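Local coordinates for protein putative pterin-4-alpha-carbinolamine dehydratase (Brucella melitensis, PDB 3JST) that probably catalyses the dehydration of 4a-hydroxytetrahydrobiopterin to quinonoid dihydrobiopterin, a step in the recycling of the pterin cofactor, at residues R16-W21 / E28-S33; F43-Q48 / N67-T72; L51-E54 / H59-W62; V71-H76 / K87-M92. All blocks are in the same frame, centred on the assembly; numbering follows the deposited sequence.

Contact 1. Residues R16-W21 / E28-S33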
loop_
_atom_site.group_PDB
_atom_site.type_symbol
_atom_site.label_atom_id
_atom_site.label_comp_id
_atom_site.label_asym_id
_atom_site.label_seq_id
_atom_site.Cartn_x
_atom_site.Cartn_y
_atom_site.Cartn_z
ATOM N N ARG A 16 4.787 -11.050 -4.551
ATOM C CA ARG A 16 5.263 -11.379 -5.892
ATOM C C ARG A 16 4.425 -10.702 -6.980
ATOM O O ARG A 16 4.970 -10.229 -7.976
ATOM C CB ARG A 16 5.310 -12.894 -6.096
ATOM C CG ARG A 16 6.379 -13.573 -5.253
ATOM C CD ARG A 16 6.365 -15.092 -5.412
ATOM N NE ARG A 16 6.971 -15.541 -6.663
ATOM C CZ ARG A 16 8.284 -15.618 -6.897
ATOM N NH1 ARG A 16 9.175 -15.256 -5.969
ATOM N NH2 ARG A 16 8.716 -16.052 -8.078
ATOM N N ALA A 17 3.113 -10.629 -6.761
ATOM C CA ALA A 17 2.199 -10.009 -7.715
ATOM C C ALA A 17 2.121 -8.481 -7.567
ATOM O O ALA A 17 1.457 -7.819 -8.369
ATOM C CB ALA A 17 0.801 -10.631 -7.580
ATOM N N LEU A 18 2.805 -7.928 -6.561
ATOM C CA LEU A 18 2.762 -6.495 -6.271
ATOM C C LEU A 18 4.115 -5.842 -6.584
ATOM O O LEU A 18 4.960 -5.692 -5.704
ATOM C CB LEU A 18 2.379 -6.265 -4.802
ATOM C CG LEU A 18 1.036 -6.829 -4.329
ATOM C CD1 LEU A 18 0.928 -6.750 -2.812
ATOM C CD2 LEU A 18 -0.137 -6.103 -4.996
ATOM N N ASP A 19 4.307 -5.456 -7.843
ATOM C CA ASP A 19 5.573 -4.874 -8.297
ATOM C C ASP A 19 5.973 -3.667 -7.442
ATOM O O ASP A 19 5.158 -2.787 -7.181
ATOM C CB ASP A 19 5.480 -4.462 -9.776
ATOM C CG ASP A 19 6.796 -3.911 -10.318
ATOM O OD1 ASP A 19 7.846 -4.558 -10.133
ATOM O OD2 ASP A 19 6.775 -2.821 -10.927
ATOM N N GLY A 20 7.228 -3.655 -6.998
ATOM C CA GLY A 20 7.780 -2.553 -6.209
ATOM C C GLY A 20 7.516 -2.620 -4.712
ATOM O O GLY A 20 8.079 -1.826 -3.957
ATOM N N TRP A 21 6.662 -3.551 -4.274
ATOM C CA TRP A 21 6.326 -3.677 -2.853
ATOM C C TRP A 21 7.243 -4.671 -2.135
ATOM O O TRP A 21 7.621 -5.713 -2.695
ATOM C CB TRP A 21 4.858 -4.080 -2.669
ATOM C CG TRP A 21 3.899 -2.992 -3.048
ATOM C CD1 TRP A 21 3.436 -2.705 -4.301
ATOM C CD2 TRP A 21 3.298 -2.029 -2.168
ATOM N NE1 TRP A 21 2.577 -1.630 -4.255
ATOM C CE2 TRP A 21 2.472 -1.198 -2.958
ATOM C CE3 TRP A 21 3.372 -1.793 -0.789
ATOM C CZ2 TRP A 21 1.734 -0.147 -2.418
ATOM C CZ3 TRP A 21 2.632 -0.753 -0.250
ATOM C CH2 TRP A 21 1.825 0.064 -1.068
ATOM N N GLU A 28 5.462 -5.912 10.584
ATOM C CA GLU A 28 4.372 -6.599 9.891
ATOM C C GLU A 28 3.620 -5.580 9.038
ATOM O O GLU A 28 2.524 -5.130 9.383
ATOM C CB GLU A 28 3.436 -7.286 10.890
ATOM C CG GLU A 28 4.122 -8.308 11.782
ATOM C CD GLU A 28 4.774 -9.434 11.003
ATOM O OE1 GLU A 28 4.159 -9.930 10.031
ATOM O OE2 GLU A 28 5.902 -9.826 11.367
ATOM N N ALA A 29 4.245 -5.215 7.926
ATOM C CA ALA A 29 3.726 -4.193 7.033
ATOM C C ALA A 29 4.436 -4.297 5.685
ATOM O O ALA A 29 5.525 -4.880 5.589
ATOM C CB ALA A 29 3.928 -2.797 7.649
ATOM N N ILE A 30 3.818 -3.743 4.647
ATOM C CA ILE A 30 4.439 -3.708 3.321
ATOM C C ILE A 30 4.580 -2.270 2.845
ATOM O O ILE A 30 3.835 -1.386 3.280
ATOM C CB ILE A 30 3.659 -4.556 2.284
ATOM C CG1 ILE A 30 2.228 -4.031 2.090
ATOM C CG2 ILE A 30 3.645 -6.024 2.717
ATOM C CD1 ILE A 30 1.440 -4.761 0.994
ATOM N N THR A 31 5.542 -2.035 1.959
ATOM C CA THR A 31 5.875 -0.680 1.561
ATOM C C THR A 31 6.345 -0.582 0.109
ATOM O O THR A 31 6.950 -1.508 -0.430
ATOM C CB THR A 31 6.944 -0.069 2.517
ATOM O OG1 THR A 31 7.065 1.340 2.274
ATOM C CG2 THR A 31 8.307 -0.751 2.344
ATOM N N ARG A 32 6.012 0.544 -0.518
ATOM C CA ARG A 32 6.582 0.930 -1.798
ATOM C C ARG A 32 6.835 2.439 -1.806
ATOM O O ARG A 32 6.052 3.218 -1.248
ATOM C CB ARG A 32 5.656 0.560 -2.960
ATOM C CG ARG A 32 6.213 0.990 -4.321
ATOM C CD ARG A 32 5.437 0.442 -5.505
ATOM N NE ARG A 32 6.046 0.891 -6.757
ATOM C CZ ARG A 32 5.487 0.817 -7.964
ATOM N NH1 ARG A 32 6.157 1.267 -9.022
ATOM N NH2 ARG A 32 4.273 0.298 -8.131
ATOM N N SER A 33 7.935 2.831 -2.436
ATOM C CA SER A 33 8.242 4.224 -2.695
ATOM C C SER A 33 7.934 4.509 -4.156
ATOM O O SER A 33 8.561 3.937 -5.055
ATOM C CB SER A 33 9.714 4.514 -2.404
ATOM O OG SER A 33 9.990 4.352 -1.025
HETATM O O HOH W 1 9.824 0.839 -3.196
#
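Trp21 and Arg32 meet through ring face and aliphatic chain. Arg32 CB stands over the five-membered ring of Trp21, 3.7 Å from its centroid and 16° off the normal, a CH-pi contact. CG of Arg32 lies anti to the backbone N (chi1 178°) and the chain runs on extended to NE, which carries the guanidinium past the indole to the turn of residues 18-21; the guanidinium and indole planes stand 77° apart. Among apolar contacts, Ile30 CG1 packs on Trp21 CE3 at 3.8 Å, and Leu18 CD1 reaches Ile30 CD1 at 4.3 Å.

No hydrogen bond crosses directly between the two segments; a water and Asn93 link their polar groups. The type II turn closes with Trp21 N bonded to Leu18 O, and Gly20 suits its third position, where phi is positive. Asp19 O sits over one guanidinium face, 3.3 Å from Arg32 NH2, at too poor an angle for a hydrogen bond. Trp21 CA gives a CA-H...O contact to Thr31 O (3.3 Å), and the water joins Gly20 O to Ser33 N. Asn93 OD1 accepts from both Trp21 NE1 and Arg32 NH2, while its ND2 donates to Asp19 O.

The indole lies between strand 30-35, Leu15 of helix 8-16 and Ala89 and Met92 of helix 83-96, while Arg32 and Thr31 pair through their backbones with Val71 and Gln22 of the flanking strands.

Contact 2. Residues F43-Q48 / N67-T72. With EDO (1,2-ethanediol), chain C.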
loop_
_atom_site.group_PDB
_atom_site.type_symbol
_atom_site.label_atom_id
_atom_site.label_comp_id
_atom_site.label_asym_id
_atom_site.label_seq_id
_atom_site.Cartn_x
_atom_site.Cartn_y
_atom_site.Cartn_z
ATOM N N PHE A 43 0.186 14.088 -6.509
ATOM C CA PHE A 43 -1.043 14.479 -5.825
ATOM C C PHE A 43 -2.273 13.805 -6.438
ATOM O O PHE A 43 -3.182 13.393 -5.714
ATOM C CB PHE A 43 -1.226 15.997 -5.827
ATOM C CG PHE A 43 -2.482 16.442 -5.128
ATOM C CD1 PHE A 43 -2.654 16.197 -3.779
ATOM C CD2 PHE A 43 -3.496 17.088 -5.828
ATOM C CE1 PHE A 43 -3.817 16.587 -3.125
ATOM C CE2 PHE A 43 -4.654 17.486 -5.183
ATOM C CZ PHE A 43 -4.812 17.230 -3.824
ATOM N N GLY A 44 -2.298 13.693 -7.763
ATOM C CA GLY A 44 -3.347 12.940 -8.452
ATOM C C GLY A 44 -3.424 11.498 -7.976
ATOM O O GLY A 44 -4.514 10.966 -7.752
ATOM N N PHE A 45 -2.259 10.872 -7.829
ATOM C CA PHE A 45 -2.152 9.514 -7.286
ATOM C C PHE A 45 -2.723 9.451 -5.871
ATOM O O PHE A 45 -3.515 8.569 -5.564
ATOM C CB PHE A 45 -0.686 9.048 -7.307
ATOM C CG PHE A 45 -0.400 7.865 -6.428
ATOM C CD1 PHE A 45 -0.555 6.573 -6.907
ATOM C CD2 PHE A 45 0.050 8.044 -5.128
ATOM C CE1 PHE A 45 -0.283 5.481 -6.093
ATOM C CE2 PHE A 45 0.325 6.957 -4.312
ATOM C CZ PHE A 45 0.160 5.673 -4.795
ATOM N N MET A 46 -2.331 10.398 -5.025
ATOM C CA MET A 46 -2.823 10.454 -3.648
ATOM C C MET A 46 -4.336 10.682 -3.593
ATOM O O MET A 46 -5.024 10.079 -2.774
ATOM C CB MET A 46 -2.090 11.536 -2.844
ATOM C CG MET A 46 -0.611 11.215 -2.598
ATOM S SD MET A 46 0.247 12.435 -1.587
ATOM C CE MET A 46 -0.385 12.016 0.040
ATOM N N ALA A 47 -4.846 11.536 -4.478
ATOM C CA ALA A 47 -6.284 11.799 -4.567
ATOM C C ALA A 47 -7.061 10.522 -4.899
ATOM O O ALA A 47 -8.044 10.196 -4.237
ATOM C CB ALA A 47 -6.566 12.888 -5.608
ATOM N N GLN A 48 -6.602 9.794 -5.913
ATOM C CA GLN A 48 -7.248 8.539 -6.306
ATOM C C GLN A 48 -7.154 7.470 -5.219
ATOM O O GLN A 48 -8.126 6.769 -4.959
ATOM C CB GLN A 48 -6.658 8.016 -7.611
ATOM C CG GLN A 48 -6.987 8.905 -8.796
ATOM C CD GLN A 48 -6.588 8.299 -10.117
ATOM O OE1 GLN A 48 -5.731 8.838 -10.827
ATOM N NE2 GLN A 48 -7.208 7.176 -10.466
ATOM N N ASN A 67 7.615 15.046 -5.658
ATOM C CA ASN A 67 7.206 13.969 -6.566
ATOM C C ASN A 67 7.329 12.556 -5.990
ATOM O O ASN A 67 7.045 11.573 -6.688
ATOM C CB ASN A 67 7.991 14.064 -7.879
ATOM C CG ASN A 67 9.486 13.866 -7.688
ATOM O OD1 ASN A 67 10.022 14.064 -6.595
ATOM N ND2 ASN A 67 10.169 13.483 -8.759
ATOM N N ARG A 68 7.748 12.452 -4.730
ATOM C CA ARG A 68 7.905 11.155 -4.067
ATOM C C ARG A 68 6.736 10.884 -3.144
ATOM O O ARG A 68 6.349 11.757 -2.370
ATOM C CB ARG A 68 9.194 11.119 -3.242
ATOM C CG ARG A 68 10.460 11.159 -4.074
ATOM C CD ARG A 68 11.713 11.120 -3.209
ATOM N NE ARG A 68 12.079 12.444 -2.693
ATOM C CZ ARG A 68 12.085 12.814 -1.409
ATOM N NH1 ARG A 68 11.744 11.972 -0.435
ATOM N NH2 ARG A 68 12.454 14.053 -1.090
ATOM N N VAL A 69 6.185 9.672 -3.222
ATOM C CA VAL A 69 5.209 9.204 -2.243
ATOM C C VAL A 69 5.641 7.843 -1.698
ATOM O O VAL A 69 5.733 6.873 -2.454
ATOM C CB VAL A 69 3.782 9.072 -2.831
ATOM C CG1 VAL A 69 2.784 8.829 -1.707
ATOM C CG2 VAL A 69 3.408 10.307 -3.636
ATOM N N ASP A 70 5.926 7.788 -0.396
ATOM C CA ASP A 70 6.278 6.543 0.275
ATOM C C ASP A 70 5.062 6.037 1.026
ATOM O O ASP A 70 4.497 6.762 1.837
ATOM C CB ASP A 70 7.427 6.763 1.264
ATOM C CG ASP A 70 8.657 7.348 0.605
ATOM O OD1 ASP A 70 8.966 6.954 -0.535
ATOM O OD2 ASP A 70 9.303 8.215 1.226
ATOM N N VAL A 71 4.678 4.790 0.760
ATOM C CA VAL A 71 3.488 4.192 1.356
ATOM C C VAL A 71 3.852 2.965 2.189
ATOM O O VAL A 71 4.616 2.109 1.735
ATOM C CB VAL A 71 2.482 3.762 0.267
ATOM C CG1 VAL A 71 1.201 3.223 0.898
ATOM C CG2 VAL A 71 2.177 4.925 -0.674
ATOM N N THR A 72 3.308 2.902 3.404
ATOM C CA THR A 72 3.368 1.713 4.253
ATOM C C THR A 72 1.945 1.267 4.596
ATOM O O THR A 72 1.107 2.086 4.997
ATOM C CB THR A 72 4.135 1.984 5.562
ATOM O OG1 THR A 72 5.493 2.324 5.258
ATOM C CG2 THR A 72 4.118 0.759 6.476
HETATM C C1 EDO C . 5.263 5.621 5.976
HETATM O O1 EDO C . 6.131 6.562 6.618
HETATM C C2 EDO C . 5.491 5.650 4.475
HETATM O O2 EDO C . 6.434 4.640 4.114
#
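Helix 39-56 packs on the four-stranded antiparallel sheet of the pterin dehydratase fold, and near the start of strand 68-73 the contact comes down to one valine against two helix side chains. Val69 CG1 touches Phe45 CE2 at 4.0 Å and Met46 CG at 4.2 Å, so a single methyl meets neighbouring residues of the helix. It lies oblique to the phenyl ring. With CG of Phe45 anti to the backbone N (chi1 163°), the ring is carried off the helix towards the sheet. Met46 starts out obliquely to the strand, and its CG, set beside the backbone N (chi1 -68°), makes the touch. A branched, compact valine suits the strand, and the broad ring spans the gap beneath the helix, where the nearest CA atoms, those of Met46 and Val69, are still 8.2 Å apart.

This is two-layer alpha+beta packing: alternate strand residues face the helices, and those between them face the other way. Val69 and Val71 point to the helical layer; Asp70 and Thr72 point from the opposite side of the strand. There Thr72 OG1 hydrogen-bonds O2 of an ethanediol at 2.7 Å, a molecule probably left from crystallisation, and Asp70 OD1 accepts from Ser33 OG. On the helical side Phe45 also meets the rings of Phe34 and Phe36 and touches Met92 and Ile95 of helix 83-96. Met46 lies against Trp62 and Asn64 of the edge strand 61-65.

Contact 3. Residues L51-E54 / H59-W62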
loop_
_atom_site.group_PDB
_atom_site.type_symbol
_atom_site.label_atom_id
_atom_site.label_comp_id
_atom_site.label_asym_id
_atom_site.label_seq_id
_atom_site.Cartn_x
_atom_site.Cartn_y
_atom_site.Cartn_z
ATOM N N LEU A 51 -9.606 8.136 -2.326
ATOM C CA LEU A 51 -10.943 7.644 -2.658
ATOM C C LEU A 51 -11.095 6.187 -2.263
ATOM O O LEU A 51 -12.069 5.809 -1.622
ATOM C CB LEU A 51 -11.216 7.761 -4.157
ATOM C CG LEU A 51 -11.278 9.138 -4.812
ATOM C CD1 LEU A 51 -11.544 8.961 -6.300
ATOM C CD2 LEU A 51 -12.349 10.002 -4.167
ATOM N N TYR A 52 -10.123 5.373 -2.667
ATOM C CA TYR A 52 -10.156 3.939 -2.402
ATOM C C TYR A 52 -9.989 3.638 -0.910
ATOM O O TYR A 52 -10.567 2.679 -0.402
ATOM C CB TYR A 52 -9.085 3.216 -3.233
ATOM C CG TYR A 52 -9.280 1.719 -3.319
ATOM C CD1 TYR A 52 -10.418 1.176 -3.909
ATOM C CD2 TYR A 52 -8.325 0.847 -2.823
ATOM C CE1 TYR A 52 -10.599 -0.205 -3.990
ATOM C CE2 TYR A 52 -8.496 -0.525 -2.898
ATOM C CZ TYR A 52 -9.631 -1.047 -3.479
ATOM O OH TYR A 52 -9.788 -2.416 -3.551
ATOM N N ALA A 53 -9.209 4.455 -0.207
ATOM C CA ALA A 53 -9.065 4.295 1.241
ATOM C C ALA A 53 -10.427 4.418 1.921
ATOM O O ALA A 53 -10.757 3.646 2.819
ATOM C CB ALA A 53 -8.084 5.329 1.813
ATOM N N GLU A 54 -11.223 5.384 1.477
ATOM C CA GLU A 54 -12.562 5.582 2.025
ATOM C C GLU A 54 -13.573 4.543 1.531
ATOM O O GLU A 54 -14.513 4.201 2.258
ATOM C CB GLU A 54 -13.047 7.007 1.750
ATOM C CG GLU A 54 -12.414 8.014 2.683
ATOM C CD GLU A 54 -12.973 7.922 4.093
ATOM O OE1 GLU A 54 -14.140 8.316 4.299
ATOM O OE2 GLU A 54 -12.243 7.459 4.993
ATOM N N HIS A 59 -6.893 2.898 5.648
ATOM C CA HIS A 59 -6.096 4.079 5.354
ATOM C C HIS A 59 -4.601 3.813 5.443
ATOM O O HIS A 59 -4.138 3.141 6.368
ATOM C CB HIS A 59 -6.523 5.206 6.281
ATOM C CG HIS A 59 -7.975 5.541 6.152
ATOM N ND1 HIS A 59 -8.941 4.983 6.961
ATOM C CD2 HIS A 59 -8.631 6.331 5.270
ATOM C CE1 HIS A 59 -10.128 5.442 6.603
ATOM N NE2 HIS A 59 -9.968 6.256 5.574
ATOM N N PRO A 60 -3.838 4.334 4.465
ATOM C CA PRO A 60 -2.401 4.096 4.443
ATOM C C PRO A 60 -1.645 4.962 5.436
ATOM O O PRO A 60 -2.179 5.964 5.922
ATOM C CB PRO A 60 -2.015 4.487 3.012
ATOM C CG PRO A 60 -2.993 5.568 2.658
ATOM C CD PRO A 60 -4.280 5.149 3.315
ATOM N N GLU A 61 -0.415 4.557 5.741
ATOM C CA GLU A 61 0.576 5.458 6.307
ATOM C C GLU A 61 1.427 5.911 5.128
ATOM O O GLU A 61 2.055 5.082 4.459
ATOM C CB GLU A 61 1.436 4.761 7.362
ATOM C CG GLU A 61 0.680 4.438 8.650
ATOM C CD GLU A 61 1.549 3.778 9.711
ATOM O OE1 GLU A 61 2.759 3.570 9.474
ATOM O OE2 GLU A 61 1.012 3.458 10.795
ATOM N N TRP A 62 1.444 7.210 4.847
ATOM C CA TRP A 62 2.175 7.688 3.676
ATOM C C TRP A 62 2.807 9.065 3.823
ATOM O O TRP A 62 2.316 9.921 4.549
ATOM C CB TRP A 62 1.325 7.589 2.392
ATOM C CG TRP A 62 -0.011 8.278 2.383
ATOM C CD1 TRP A 62 -0.615 8.957 3.410
ATOM C CD2 TRP A 62 -0.938 8.314 1.284
ATOM N NE1 TRP A 62 -1.845 9.426 3.008
ATOM C CE2 TRP A 62 -2.068 9.043 1.710
ATOM C CE3 TRP A 62 -0.916 7.806 -0.025
ATOM C CZ2 TRP A 62 -3.166 9.280 0.875
ATOM C CZ3 TRP A 62 -2.010 8.040 -0.855
ATOM C CH2 TRP A 62 -3.119 8.772 -0.398
#
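Ala53 meets both His59 and Pro60 with its one methyl group: CB lies 3.6 Å from His59 CD2 and 4.1 Å from Pro60 CD. A small residue suits this place, because the backbones come close, with the CA atoms of Ala53 and His59 only 5.1 Å apart. The carbonyl oxygen of Ala53 lies over one face of the imidazole, towards its rim. Met88 of helix 83-96 also touches Ala53, so the methyl is buried between that helix and the chain returning from helix 39-56.

The connection is tight: the end of helix 39-56 turns through a few residues into edge strand 61-65 of the antiparallel sheet. His59-Pro60 belongs to the His-Pro sequence of the pterin dehydratase family, which in relatives lies at the active site. The proline packs on Val71 and Leu73 of the adjoining strand 68-73.

Glu54, next on the helix, supplies the polar part. Its CB leaves the helix away from His59, but the chain bends at chi2 (-73°) and brings the carboxylate back to the imidazole. His59 NE2 donates to Glu54 OE2 over 2.6 Å, with an N-H...O angle of 153°. The oxygen lies almost in the ring plane and receives the bond on its anti lone pair, away from the other carboxylate oxygen; carboxylate and ring planes are 30° apart. Both residues are exposed, and the bond fixes the rotation of the imidazole, probably helping to position it.

Contact 4. Residues V71-H76 / K87-M92; sequences VTLATH and KMARKM. With EDO (1,2-ethanediol), chain C.
Leu73 is the main bump from the strand, its branched end entering the hollow beside Met88 and Ala89 on helix 83-96. CD1 reaches the helix backbone, 3.6 Å from Ala89 N, and also lies 4.0 Å from Ala89 CB. The small alanine leaves the helix surface low enough for this approach. Both leucine methyls, CD1 and CD2, touch Met88 CG, each at 3.8 Å, and the two side chains cross at about a right angle. Met88 bends at chi2 (58°) and again at chi3, which leads its sulfur and methyl away from the strand after CG has made the touch.

A second meeting lies two residues back along the strand and about one turn on along the helix. Here Val71 and Met92 reach towards each other tip to tip, with Val71 CG1 3.7 Å from Met92 SD and 3.8 Å from its CE. Met92 is extended beyond CG (chi2 179°), so its sulfur and methyl reach Val71. This offset follows from the nearly antiparallel run of strand 71-73 and helix 87-92, whose axes make 153° and approach to 9.8 Å.

Trp21, Ile30 and Pro60 also touch Leu73, and Phe34, Phe45 and Trp62 touch Met92. No hydrogen bond crosses this interface, and every touching residue is buried; its cohesion therefore comes from dispersion and the hydrophobic effect, with fit set by branched strand residues against pliable methionines.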
loop_
_atom_site.group_PDB
_atom_site.type_symbol
_atom_site.label_atom_id
_atom_site.label_comp_id
_atom_site.label_asym_id
_atom_site.label_seq_id
_atom_site.Cartn_x
_atom_site.Cartn_y
_atom_site.Cartn_z
ATOM N N VAL A 71 4.678 4.790 0.760
ATOM C CA VAL A 71 3.488 4.192 1.356
ATOM C C VAL A 71 3.852 2.965 2.189
ATOM O O VAL A 71 4.616 2.109 1.735
ATOM C CB VAL A 71 2.482 3.762 0.267
ATOM C CG1 VAL A 71 1.201 3.223 0.898
ATOM C CG2 VAL A 71 2.177 4.925 -0.674
ATOM N N THR A 72 3.308 2.902 3.404
ATOM C CA THR A 72 3.368 1.713 4.253
ATOM C C THR A 72 1.945 1.267 4.596
ATOM O O THR A 72 1.107 2.086 4.997
ATOM C CB THR A 72 4.135 1.984 5.562
ATOM O OG1 THR A 72 5.493 2.324 5.258
ATOM C CG2 THR A 72 4.118 0.759 6.476
ATOM N N LEU A 73 1.680 -0.028 4.442
ATOM C CA LEU A 73 0.352 -0.590 4.678
ATOM C C LEU A 73 0.402 -1.713 5.708
ATOM O O LEU A 73 1.214 -2.631 5.601
ATOM C CB LEU A 73 -0.240 -1.131 3.375
ATOM C CG LEU A 73 -0.382 -0.159 2.197
ATOM C CD1 LEU A 73 -0.835 -0.912 0.949
ATOM C CD2 LEU A 73 -1.337 0.985 2.519
ATOM N N ALA A 74 -0.476 -1.612 6.703
ATOM C CA ALA A 74 -0.750 -2.685 7.655
ATOM C C ALA A 74 -2.183 -2.492 8.150
ATOM O O ALA A 74 -2.747 -1.407 8.005
ATOM C CB ALA A 74 0.228 -2.639 8.825
ATOM N N THR A 75 -2.760 -3.540 8.729
ATOM C CA THR A 75 -4.137 -3.516 9.213
ATOM C C THR A 75 -4.121 -3.491 10.733
ATOM O O THR A 75 -3.764 -4.477 11.373
ATOM C CB THR A 75 -4.919 -4.741 8.713
ATOM O OG1 THR A 75 -4.849 -4.794 7.284
ATOM C CG2 THR A 75 -6.390 -4.680 9.156
ATOM N N HIS A 76 -4.515 -2.355 11.300
ATOM C CA HIS A 76 -4.418 -2.119 12.737
ATOM C C HIS A 76 -5.222 -3.134 13.543
ATOM O O HIS A 76 -4.700 -3.747 14.484
ATOM C CB HIS A 76 -4.885 -0.691 13.067
ATOM C CG HIS A 76 -4.925 -0.395 14.531
ATOM N ND1 HIS A 76 -6.068 -0.544 15.291
ATOM C CD2 HIS A 76 -3.959 0.028 15.382
ATOM C CE1 HIS A 76 -5.805 -0.221 16.545
ATOM N NE2 HIS A 76 -4.533 0.131 16.627
ATOM N N LYS A 87 -5.178 -5.433 -1.334
ATOM C CA LYS A 87 -6.100 -4.715 -2.224
ATOM C C LYS A 87 -5.637 -3.280 -2.481
ATOM O O LYS A 87 -5.678 -2.794 -3.619
ATOM C CB LYS A 87 -7.520 -4.711 -1.647
ATOM C CG LYS A 87 -8.207 -6.058 -1.714
ATOM C CD LYS A 87 -9.587 -6.035 -1.068
ATOM C CE LYS A 87 -10.642 -5.518 -2.019
ATOM N NZ LYS A 87 -12.004 -5.543 -1.406
ATOM N N MET A 88 -5.193 -2.608 -1.423
ATOM C CA MET A 88 -4.739 -1.227 -1.531
ATOM C C MET A 88 -3.463 -1.132 -2.369
ATOM O O MET A 88 -3.363 -0.281 -3.243
ATOM C CB MET A 88 -4.521 -0.618 -0.141
ATOM C CG MET A 88 -3.982 0.811 -0.148
ATOM S SD MET A 88 -5.029 1.982 -1.033
ATOM C CE MET A 88 -6.266 2.326 0.225
ATOM N N ALA A 89 -2.500 -2.011 -2.106
ATOM C CA ALA A 89 -1.259 -2.037 -2.882
ATOM C C ALA A 89 -1.547 -2.297 -4.363
ATOM O O ALA A 89 -0.978 -1.645 -5.239
ATOM C CB ALA A 89 -0.304 -3.089 -2.331
ATOM N N ARG A 90 -2.440 -3.249 -4.625
ATOM C CA ARG A 90 -2.878 -3.562 -5.980
ATOM C C ARG A 90 -3.478 -2.339 -6.672
ATOM O O ARG A 90 -3.112 -2.035 -7.805
ATOM C CB ARG A 90 -3.896 -4.711 -5.953
ATOM C CG ARG A 90 -4.474 -5.096 -7.311
ATOM C CD ARG A 90 -5.508 -6.222 -7.209
ATOM N NE ARG A 90 -4.993 -7.381 -6.486
ATOM C CZ ARG A 90 -5.582 -7.979 -5.445
ATOM N NH1 ARG A 90 -6.748 -7.556 -4.959
ATOM N NH2 ARG A 90 -4.994 -9.032 -4.887
ATOM N N LYS A 91 -4.390 -1.645 -5.984
ATOM C CA LYS A 91 -5.062 -0.467 -6.546
ATOM C C LYS A 91 -4.076 0.668 -6.794
ATOM O O LYS A 91 -4.127 1.321 -7.839
ATOM C CB LYS A 91 -6.178 0.030 -5.621
ATOM C CG LYS A 91 -7.022 1.167 -6.206
ATOM C CD LYS A 91 -7.902 0.691 -7.372
ATOM C CE LYS A 91 -8.947 1.736 -7.724
ATOM N NZ LYS A 91 -9.862 1.299 -8.808
ATOM N N MET A 92 -3.192 0.900 -5.824
ATOM C CA MET A 92 -2.139 1.907 -5.962
ATOM C C MET A 92 -1.256 1.630 -7.173
ATOM O O MET A 92 -0.922 2.548 -7.922
ATOM C CB MET A 92 -1.286 1.973 -4.698
ATOM C CG MET A 92 -1.952 2.736 -3.572
ATOM S SD MET A 92 -0.964 2.794 -2.070
ATOM C CE MET A 92 -1.911 3.991 -1.129
HETATM C C1 EDO C . 5.263 5.621 5.976
HETATM O O1 EDO C . 6.131 6.562 6.618
HETATM C C2 EDO C . 5.491 5.650 4.475
HETATM O O2 EDO C . 6.434 4.640 4.114
#

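How the contacts relate
Contact 4 is the most central and is apolar, and contact 2 is likewise buried and apolar but farther from the chain's centre; the two share Val71 and Thr72 and set two different helices on strand 68-73. Contacts 1 and 3 are only partly buried and lie on opposite sides of the centre. Each adds polar links: in contact 1 a water bridge and Asn93 beside a CH-pi contact, in contact 3 a histidine-carboxylate bond. Contacts 2 and 3 both use helix 39-56, with contact 3 nested in the loop that contact 2 closes. Backbone bonds Arg32-Val71 and Glu61-Thr72 tie strands 30-35 and 61-65 to their common neighbour.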